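Local coordinates for protein exotoxin A (Pseudomonas aeruginosa, PDB 1IKP) that transfers ADP-ribose from NAD, probably to elongation factor 2 of the host cell, at residues H246-P251 with T271-R276; P319-D324 with A328-P333. The protein carries 2 engineered substitutions. One frame throughout, in Å; residues are numbered along the deposited sequence.

In the fold
Contact 1 joins the end of strand 245-248 to the loop between helices 255-265 and 282-300, and so ties the receptor-binding part of the toxin to the helical targeting part. Contact 2 lies wholly within the targeting part, where the turn after helix 308-317 meets helix 323-331. The two follow one another along the chain and do not touch: their centres are about 28 Å apart and their nearest atoms about 14 Å apart. Contact 1 is buried and contact 2 is at the surface; the centre of contact 1 lies about 13 Å, that of contact 2 about 30 Å, from the centre of the chain. Neither is known to form part of the ADP-ribosylating site.

Contact 1: H246-P251 with T271-R276; sequences HRLHFP and TFTRHR
Thr273 sets its methyl group over one face of the Phe250 ring, a CH-pi contact that carries much of this small interface of 151 Å². CG2 stands 3.8 Å from the ring centroid and 26° off the ring normal, displaced toward the rim; its nearest ring atom is CE1 of Phe250, 3.4 Å from CG2 of Thr273. The two side chains cross at about a right angle, CG2 coming down over the ring face.

Leu248 meets the same methyl. Its side chain and that of Thr273 reach toward each other tip to tip, with CD2 of Leu248 3.9 Å from CG2 of Thr273. Leu248 reaches the loop through an extended first torsion, chi1 179°, which carries CG away from its backbone N. The Thr273 hydroxyl is engaged separately: OG1 bonds to the carbonyl oxygen of Glu270, three residues earlier. This bond helps fix the rotation about CA-CB and thereby the direction of the methyl. No hydrogen bond links 246-251 to 271-276.

The contact is thus nonpolar packing of a strand end in the mixed sheet against an interhelical loop, joining the binding and targeting parts. Backbones stay well apart, the CA atoms of Phe250 and Thr273 being 7.0 Å from each other. Phe250 also touches Ser255 and Ala258 of helix 255-265, while Leu248 touches Leu269, Tyr87 of strand 85-90 and Thr134 of strand 126-136. Strand 245-248 itself runs between strand 126-136, to which it is parallel, and strand 367-371, which is antiparallel to it.

Contact 2: P319-D324 with A328-P333; sequences PGSGGD and AIREQP
Arg330 and Ser321 meet because the arginine chain leaves its helix with CG anti to the carbonyl carbon and then bends at chi3 (-62°), which turns the guanidinium toward the carbonyl oxygen of Ser321. The motif is a glycine-rich turn between two helices, 308-317 and 323-331, with an arginine from the second helix holding the turn's backbone.

The grip is end-on and forked: both terminal nitrogens donate to one acceptor. NH1 of Arg330 lies 2.6 Å from O of Ser321, with an N-H...O angle of 154°; NH2 of Arg330 lies 2.9 Å from the same oxygen, with a more bent angle of 132°. Ser321 O sits at the guanidinium edge, practically in its plane for both bonds. Seen from the carbonyl, the donors differ: NH2 is in the carbonyl plane on a lone pair, whereas NH1 stands above that plane.

Over one guanidinium face lies the backbone of Pro319 and Gly320, with Gly320 N 3.3 Å above the plane and offset toward the rim. Further partners help hold the group: NH1 bonds to the carbonyl oxygen of Ala315, and NH2 forms a salt bridge with Glu327. Gly320, Gly322 and Gly323 all have positive phi, a backbone conformation that comes easily to a residue without a side chain.

Helix 323-331 adds its own bond, Ala328 N to Asp324 O at 2.8 Å, an i to i+4 backbone bond of the helix. Ala328 also packs on Arg293, Leu294 and Leu297 of helix 282-300. At the guanidinium edge, a water accepts from Arg330 NH2 at 2.8 Å and donates to Gly323 O at 2.8 Å.

Contact 1: H246-P251 with T271-R276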
loop_
_atom_site.group_PDB
_atom_site.type_symbol
_atom_site.label_atom_id
_atom_site.label_comp_id
_atom_site.label_asym_id
_atom_site.label_seq_id
_atom_site.Cartn_x
_atom_site.Cartn_y
_atom_site.Cartn_z
ATOM N N HIS A 246 -0.695 -0.532 8.231
ATOM C CA HIS A 246 -1.460 -1.767 8.145
ATOM C C HIS A 246 -0.419 -2.891 8.261
ATOM O O HIS A 246 0.767 -2.691 7.997
ATOM C CB HIS A 246 -2.116 -1.935 6.774
ATOM C CG HIS A 246 -3.463 -1.297 6.629
ATOM N ND1 HIS A 246 -3.632 0.048 6.363
ATOM C CD2 HIS A 246 -4.705 -1.839 6.646
ATOM C CE1 HIS A 246 -4.922 0.300 6.219
ATOM N NE2 HIS A 246 -5.595 -0.822 6.382
ATOM N N ARG A 247 -0.859 -4.066 8.690
ATOM C CA ARG A 247 0.017 -5.248 8.721
ATOM C C ARG A 247 -0.829 -6.430 8.279
ATOM O O ARG A 247 -1.991 -6.583 8.705
ATOM C CB ARG A 247 0.631 -5.490 10.108
ATOM C CG ARG A 247 1.683 -6.609 10.103
ATOM C CD ARG A 247 2.713 -6.439 11.233
ATOM N NE ARG A 247 3.739 -7.473 11.202
ATOM C CZ ARG A 247 5.020 -7.298 11.521
ATOM N NH1 ARG A 247 5.500 -6.117 11.902
ATOM N NH2 ARG A 247 5.836 -8.342 11.473
ATOM N N LEU A 248 -0.269 -7.240 7.366
ATOM C CA LEU A 248 -0.966 -8.403 6.835
ATOM C C LEU A 248 -0.027 -9.600 6.918
ATOM O O LEU A 248 1.075 -9.592 6.380
ATOM C CB LEU A 248 -1.351 -8.164 5.364
ATOM C CG LEU A 248 -2.080 -9.334 4.685
ATOM C CD1 LEU A 248 -3.347 -9.699 5.414
ATOM C CD2 LEU A 248 -2.394 -8.941 3.232
ATOM N N HIS A 249 -0.485 -10.616 7.632
ATOM C CA HIS A 249 0.247 -11.858 7.824
ATOM C C HIS A 249 -0.260 -12.863 6.796
ATOM O O HIS A 249 -1.469 -12.952 6.579
ATOM C CB HIS A 249 -0.008 -12.344 9.258
ATOM C CG HIS A 249 0.403 -13.758 9.524
ATOM N ND1 HIS A 249 1.666 -14.248 9.259
ATOM C CD2 HIS A 249 -0.283 -14.770 10.098
ATOM C CE1 HIS A 249 1.733 -15.508 9.661
ATOM N NE2 HIS A 249 0.566 -15.847 10.173
ATOM N N PHE A 250 0.668 -13.577 6.149
ATOM C CA PHE A 250 0.366 -14.612 5.151
ATOM C C PHE A 250 0.671 -15.966 5.816
ATOM O O PHE A 250 1.795 -16.439 5.785
ATOM C CB PHE A 250 1.261 -14.415 3.922
ATOM C CG PHE A 250 0.866 -13.240 3.061
ATOM C CD1 PHE A 250 0.259 -13.447 1.824
ATOM C CD2 PHE A 250 1.099 -11.930 3.482
ATOM C CE1 PHE A 250 -0.114 -12.378 1.013
ATOM C CE2 PHE A 250 0.724 -10.838 2.677
ATOM C CZ PHE A 250 0.116 -11.070 1.433
ATOM N N PRO A 251 -0.342 -16.606 6.413
ATOM C CA PRO A 251 -0.119 -17.892 7.083
ATOM C C PRO A 251 0.492 -19.004 6.232
ATOM O O PRO A 251 1.228 -19.835 6.761
ATOM C CB PRO A 251 -1.506 -18.261 7.608
ATOM C CG PRO A 251 -2.181 -16.971 7.744
ATOM C CD PRO A 251 -1.752 -16.202 6.532
ATOM N N THR A 271 -6.552 -9.111 -1.710
ATOM C CA THR A 271 -7.264 -9.939 -2.666
ATOM C C THR A 271 -6.530 -11.281 -2.729
ATOM O O THR A 271 -7.132 -12.339 -2.947
ATOM C CB THR A 271 -7.258 -9.275 -4.048
ATOM O OG1 THR A 271 -8.180 -8.176 -4.032
ATOM C CG2 THR A 271 -7.643 -10.270 -5.137
ATOM N N PHE A 272 -5.229 -11.236 -2.485
ATOM C CA PHE A 272 -4.409 -12.448 -2.540
ATOM C C PHE A 272 -4.412 -13.318 -1.290
ATOM O O PHE A 272 -3.833 -14.408 -1.285
ATOM C CB PHE A 272 -2.991 -12.064 -2.934
ATOM C CG PHE A 272 -2.923 -11.419 -4.287
ATOM C CD1 PHE A 272 -3.036 -12.191 -5.443
ATOM C CD2 PHE A 272 -2.837 -10.037 -4.411
ATOM C CE1 PHE A 272 -3.075 -11.594 -6.711
ATOM C CE2 PHE A 272 -2.874 -9.422 -5.676
ATOM C CZ PHE A 272 -2.994 -10.211 -6.830
ATOM N N THR A 273 -5.055 -12.837 -0.228
ATOM C CA THR A 273 -5.162 -13.595 1.014
ATOM C C THR A 273 -6.597 -14.082 1.184
ATOM O O THR A 273 -6.944 -14.669 2.223
ATOM C CB THR A 273 -4.753 -12.744 2.251
ATOM O OG1 THR A 273 -5.350 -11.449 2.169
ATOM C CG2 THR A 273 -3.244 -12.615 2.340
ATOM N N ARG A 274 -7.439 -13.857 0.178
ATOM C CA ARG A 274 -8.830 -14.287 0.253
ATOM C C ARG A 274 -9.017 -15.792 0.456
ATOM O O ARG A 274 -8.257 -16.616 -0.073
ATOM C CB ARG A 274 -9.611 -13.894 -1.004
ATOM C CG ARG A 274 -10.018 -12.443 -1.036
ATOM C CD ARG A 274 -10.655 -12.091 -2.350
ATOM N NE ARG A 274 -11.895 -12.825 -2.575
ATOM C CZ ARG A 274 -13.085 -12.469 -2.102
ATOM N NH1 ARG A 274 -13.232 -11.376 -1.360
ATOM N NH2 ARG A 274 -14.152 -13.206 -2.398
ATOM N N HIS A 275 -10.055 -16.134 1.215
ATOM C CA HIS A 275 -10.408 -17.530 1.483
ATOM C C HIS A 275 -10.772 -18.207 0.158
ATOM O O HIS A 275 -10.441 -19.372 -0.075
ATOM C CB HIS A 275 -11.596 -17.558 2.449
ATOM C CG HIS A 275 -12.080 -18.934 2.800
ATOM N ND1 HIS A 275 -11.249 -19.920 3.282
ATOM C CD2 HIS A 275 -13.330 -19.450 2.815
ATOM C CE1 HIS A 275 -11.969 -20.988 3.584
ATOM N NE2 HIS A 275 -13.234 -20.727 3.310
ATOM N N ARG A 276 -11.458 -17.473 -0.707
ATOM C CA ARG A 276 -11.838 -18.017 -2.005
ATOM C C ARG A 276 -11.417 -17.047 -3.090
ATOM O O ARG A 276 -11.701 -15.856 -3.000
ATOM C CB ARG A 276 -13.343 -18.271 -2.039
ATOM C CG ARG A 276 -13.762 -19.181 -0.905
ATOM C CD ARG A 276 -15.045 -19.932 -1.160
ATOM N NE ARG A 276 -15.234 -20.929 -0.112
ATOM C CZ ARG A 276 -16.295 -21.717 0.005
ATOM N NH1 ARG A 276 -17.289 -21.634 -0.870
ATOM N NH2 ARG A 276 -16.356 -22.591 1.000
#

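Contact 2: P319-D324 with A328-P333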
loop_
_atom_site.group_PDB
_atom_site.type_symbol
_atom_site.label_atom_id
_atom_site.label_comp_id
_atom_site.label_asym_id
_atom_site.label_seq_id
_atom_site.Cartn_x
_atom_site.Cartn_y
_atom_site.Cartn_z
ATOM N N PRO A 319 14.117 -21.529 -26.210
ATOM C CA PRO A 319 12.778 -22.103 -26.058
ATOM C C PRO A 319 12.773 -23.386 -25.232
ATOM O O PRO A 319 13.754 -24.135 -25.211
ATOM C CB PRO A 319 12.347 -22.344 -27.500
ATOM C CG PRO A 319 13.004 -21.212 -28.227
ATOM C CD PRO A 319 14.393 -21.214 -27.623
ATOM N N GLY A 320 11.661 -23.628 -24.545
ATOM C CA GLY A 320 11.529 -24.822 -23.733
ATOM C C GLY A 320 12.458 -24.918 -22.537
ATOM O O GLY A 320 12.355 -25.863 -21.753
ATOM N N SER A 321 13.363 -23.955 -22.385
ATOM C CA SER A 321 14.296 -23.970 -21.262
ATOM C C SER A 321 13.677 -23.309 -20.031
ATOM O O SER A 321 12.630 -22.660 -20.119
ATOM C CB SER A 321 15.583 -23.225 -21.620
ATOM O OG SER A 321 15.372 -21.821 -21.618
ATOM N N GLY A 322 14.332 -23.480 -18.889
ATOM C CA GLY A 322 13.849 -22.879 -17.658
ATOM C C GLY A 322 12.653 -23.557 -17.016
ATOM O O GLY A 322 12.242 -23.181 -15.918
ATOM N N GLY A 323 12.084 -24.548 -17.692
ATOM C CA GLY A 323 10.941 -25.247 -17.135
ATOM C C GLY A 323 9.718 -24.367 -16.930
ATOM O O GLY A 323 9.351 -23.589 -17.809
ATOM N N ASP A 324 9.084 -24.493 -15.768
ATOM C CA ASP A 324 7.895 -23.707 -15.457
ATOM C C ASP A 324 8.215 -22.218 -15.430
ATOM O O ASP A 324 7.532 -21.421 -16.071
ATOM C CB ASP A 324 7.319 -24.141 -14.107
ATOM C CG ASP A 324 6.843 -25.581 -14.118
ATOM O OD1 ASP A 324 6.421 -26.083 -13.055
ATOM O OD2 ASP A 324 6.893 -26.207 -15.201
ATOM N N ALA A 328 6.971 -19.425 -18.007
ATOM C CA ALA A 328 6.181 -18.321 -17.473
ATOM C C ALA A 328 6.754 -17.011 -17.997
ATOM O O ALA A 328 6.008 -16.122 -18.402
ATOM C CB ALA A 328 6.216 -18.343 -15.950
ATOM N N ILE A 329 8.081 -16.916 -17.989
ATOM C CA ILE A 329 8.791 -15.728 -18.469
ATOM C C ILE A 329 8.572 -15.517 -19.959
ATOM O O ILE A 329 8.212 -14.422 -20.395
ATOM C CB ILE A 329 10.311 -15.835 -18.174
ATOM C CG1 ILE A 329 10.540 -15.750 -16.658
ATOM C CG2 ILE A 329 11.079 -14.758 -18.926
ATOM C CD1 ILE A 329 11.947 -16.017 -16.238
ATOM N N ARG A 330 8.773 -16.571 -20.744
ATOM C CA ARG A 330 8.585 -16.468 -22.182
ATOM C C ARG A 330 7.128 -16.155 -22.533
ATOM O O ARG A 330 6.856 -15.546 -23.563
ATOM C CB ARG A 330 9.034 -17.770 -22.875
ATOM C CG ARG A 330 10.551 -17.986 -22.932
ATOM C CD ARG A 330 10.897 -19.215 -23.793
ATOM N NE ARG A 330 10.325 -20.432 -23.234
ATOM C CZ ARG A 330 10.902 -21.167 -22.293
ATOM N NH1 ARG A 330 12.083 -20.820 -21.805
ATOM N NH2 ARG A 330 10.276 -22.232 -21.808
ATOM N N GLU A 331 6.193 -16.559 -21.673
ATOM C CA GLU A 331 4.770 -16.301 -21.920
ATOM C C GLU A 331 4.382 -14.821 -21.848
ATOM O O GLU A 331 3.454 -14.384 -22.529
ATOM C CB GLU A 331 3.898 -17.078 -20.926
ATOM C CG GLU A 331 3.866 -18.582 -21.132
ATOM C CD GLU A 331 2.914 -19.276 -20.172
ATOM O OE1 GLU A 331 3.058 -19.090 -18.945
ATOM O OE2 GLU A 331 2.021 -20.010 -20.645
ATOM N N GLN A 332 5.083 -14.065 -21.006
ATOM C CA GLN A 332 4.820 -12.635 -20.818
ATOM C C GLN A 332 6.155 -11.962 -20.501
ATOM O O GLN A 332 6.429 -11.619 -19.357
ATOM C CB GLN A 332 3.861 -12.429 -19.642
ATOM C CG GLN A 332 2.490 -13.060 -19.823
ATOM C CD GLN A 332 1.648 -12.344 -20.860
ATOM O OE1 GLN A 332 0.572 -12.813 -21.232
ATOM N NE2 GLN A 332 2.128 -11.196 -21.328
ATOM N N PRO A 333 7.003 -11.762 -21.519
ATOM C CA PRO A 333 8.316 -11.141 -21.344
ATOM C C PRO A 333 8.413 -9.856 -20.520
ATOM O O PRO A 333 9.186 -9.796 -19.567
ATOM C CB PRO A 333 8.792 -10.949 -22.781
ATOM C CG PRO A 333 8.208 -12.143 -23.465
ATOM C CD PRO A 333 6.798 -12.148 -22.929
HETATM O O HOH W 1 10.485 -24.446 -20.170
#